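Local coordinates for hydrophilic protein, virA protein (Chromobacterium violaceum, PDB 3BO6), which probably acts as a phosphothreonine lyase effector of the SpvC type, removing phosphate from phosphothreonine by elimination rather than hydrolysis, at residues Pro94-Ala99 and Ser164-Ser169. Sequence-based numbering, arbitrary orientation. Where two conformers were deposited one is given.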
# COMPACT_ATOMS: atom_id res chain seq x y z
N PRO A 94 -9.32 -7.12 -12.31
CA PRO A 94 -10.42 -7.73 -11.55
C PRO A 94 -10.00 -9.02 -10.84
O PRO A 94 -10.42 -9.25 -9.71
CB PRO A 94 -11.49 -7.99 -12.63
CG PRO A 94 -11.22 -6.98 -13.65
CD PRO A 94 -9.71 -6.86 -13.71
N GLN A 95 -9.20 -9.87 -11.50
CA GLN A 95 -8.71 -11.09 -10.88
C GLN A 95 -7.77 -10.79 -9.70
O GLN A 95 -7.79 -11.49 -8.69
CB GLN A 95 -7.97 -11.97 -11.90
CG GLN A 95 -8.81 -12.47 -13.04
CD GLN A 95 -8.68 -11.61 -14.28
OE1 GLN A 95 -8.93 -10.41 -14.24
NE2 GLN A 95 -8.28 -12.23 -15.38
N ALA A 96 -6.93 -9.76 -9.83
CA ALA A 96 -6.05 -9.36 -8.74
C ALA A 96 -6.86 -8.86 -7.56
O ALA A 96 -6.58 -9.20 -6.41
CB ALA A 96 -5.07 -8.29 -9.20
N PHE A 97 -7.89 -8.07 -7.84
CA PHE A 97 -8.77 -7.61 -6.78
C PHE A 97 -9.39 -8.80 -6.03
O PHE A 97 -9.44 -8.82 -4.79
CB PHE A 97 -9.87 -6.69 -7.37
CG PHE A 97 -10.73 -6.03 -6.32
CD1 PHE A 97 -10.46 -4.74 -5.92
CD2 PHE A 97 -11.80 -6.71 -5.75
CE1 PHE A 97 -11.24 -4.12 -4.96
CE2 PHE A 97 -12.60 -6.10 -4.78
CZ PHE A 97 -12.32 -4.80 -4.39
N GLN A 98 -9.88 -9.80 -6.76
CA GLN A 98 -10.46 -10.99 -6.13
C GLN A 98 -9.44 -11.72 -5.27
O GLN A 98 -9.75 -12.23 -4.20
CB GLN A 98 -11.02 -11.95 -7.19
CG GLN A 98 -11.60 -13.23 -6.60
CD GLN A 98 -12.96 -13.02 -5.96
OE1 GLN A 98 -13.54 -11.94 -6.04
NE2 GLN A 98 -13.48 -14.07 -5.32
N ALA A 99 -8.20 -11.78 -5.75
CA ALA A 99 -7.14 -12.47 -5.01
C ALA A 99 -6.74 -11.73 -3.72
O ALA A 99 -6.34 -12.35 -2.75
CB ALA A 99 -5.90 -12.69 -5.89
N SER A 164 2.57 -13.12 -1.79
CA SER A 164 2.30 -14.56 -1.83
C SER A 164 0.93 -14.87 -2.43
O SER A 164 0.82 -15.78 -3.25
CB SER A 164 2.52 -15.22 -0.46
OG SER A 164 1.56 -14.82 0.49
N ARG A 165 -0.10 -14.11 -2.06
CA ARG A 165 -1.43 -14.34 -2.61
C ARG A 165 -1.48 -14.08 -4.11
O ARG A 165 -2.14 -14.80 -4.84
CB ARG A 165 -2.53 -13.52 -1.91
CG ARG A 165 -3.17 -14.14 -0.63
CD ARG A 165 -3.79 -15.51 -0.88
NE ARG A 165 -4.75 -15.88 0.17
CZ ARG A 165 -5.06 -17.13 0.52
NH1 ARG A 165 -4.44 -18.17 -0.03
NH2 ARG A 165 -5.97 -17.33 1.46
N LEU A 166 -0.77 -13.05 -4.58
CA LEU A 166 -0.79 -12.74 -6.01
C LEU A 166 -0.13 -13.85 -6.79
O LEU A 166 -0.67 -14.31 -7.79
CB LEU A 166 -0.13 -11.39 -6.31
CG LEU A 166 -0.99 -10.22 -5.84
CD1 LEU A 166 -0.13 -8.94 -5.72
CD2 LEU A 166 -2.20 -10.02 -6.78
N SER A 167 1.02 -14.31 -6.30
CA SER A 167 1.76 -15.37 -6.96
C SER A 167 0.95 -16.66 -7.02
O SER A 167 0.79 -17.27 -8.09
CB SER A 167 3.08 -15.62 -6.23
OG SER A 167 4.01 -14.60 -6.52
N GLU A 168 0.41 -17.06 -5.88
CA GLU A 168 -0.29 -18.35 -5.87
C GLU A 168 -1.66 -18.30 -6.50
O GLU A 168 -2.25 -19.35 -6.78
CB GLU A 168 -0.36 -18.93 -4.47
CG GLU A 168 -1.29 -18.21 -3.55
CD GLU A 168 -1.14 -18.68 -2.12
OE1 GLU A 168 -0.26 -19.53 -1.87
OE2 GLU A 168 -1.91 -18.20 -1.26
N SER A 169 -2.16 -17.09 -6.78
CA SER A 169 -3.44 -16.91 -7.46
C SER A 169 -3.25 -16.75 -8.97
O SER A 169 -4.20 -16.53 -9.71
CB SER A 169 -4.21 -15.71 -6.89
OG SER A 169 -4.51 -15.91 -5.51
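Ala99 of helix 93-104 touches Ser169, the residue that follows helix 149-168 in this alpha/beta phosphothreonine lyase fold, the methyl CB of Ala99 lying 3.5 Å from Ser169 OG and also against Ser169 CB. This is helix-to-helix packing beside the antiparallel sheet: the first half of helix 93-104 meets the C-terminal end of helix 149-168. Small residues suit the place, since the CA atoms of Ala99 and Ser169 are just 6.3 Å apart. One turn back, Ala96 CB meets Leu166 CD2 at 4.1 Å. Leu166 CG lies anti to its own carbonyl carbon (chi1 -71°), and the branched end of the side chain extends closer to the facing helix than its CB direction alone would suggest. The remaining touch is polar against apolar, Ala99 O facing Arg165 CB at 4.1 Å. No hydrogen bond crosses between the segments; the hydroxyl of Ser169 and one arm of Arg165 are bonded within 164-169.

Around this first shell, Leu171 and Val88 also touch Ala96, while Leu100 and Tyr188 pack on Leu166; the alanine and leucine are buried. Phe97, its CB pointing away from the contact, packs on Trp114 and Val116 of strand 113-117. An arginine suits position 165 because its long chain carries the charge out to two acids: NH2 forms a salt bridge with Glu33, and NH1 one with Glu168 OE2 at 2.8 Å, from the anti side and 30° out of the carboxylate plane. Ser169 folds its hydroxyl back onto the last helical turn, where OG donates to Arg165 O at 2.7 Å.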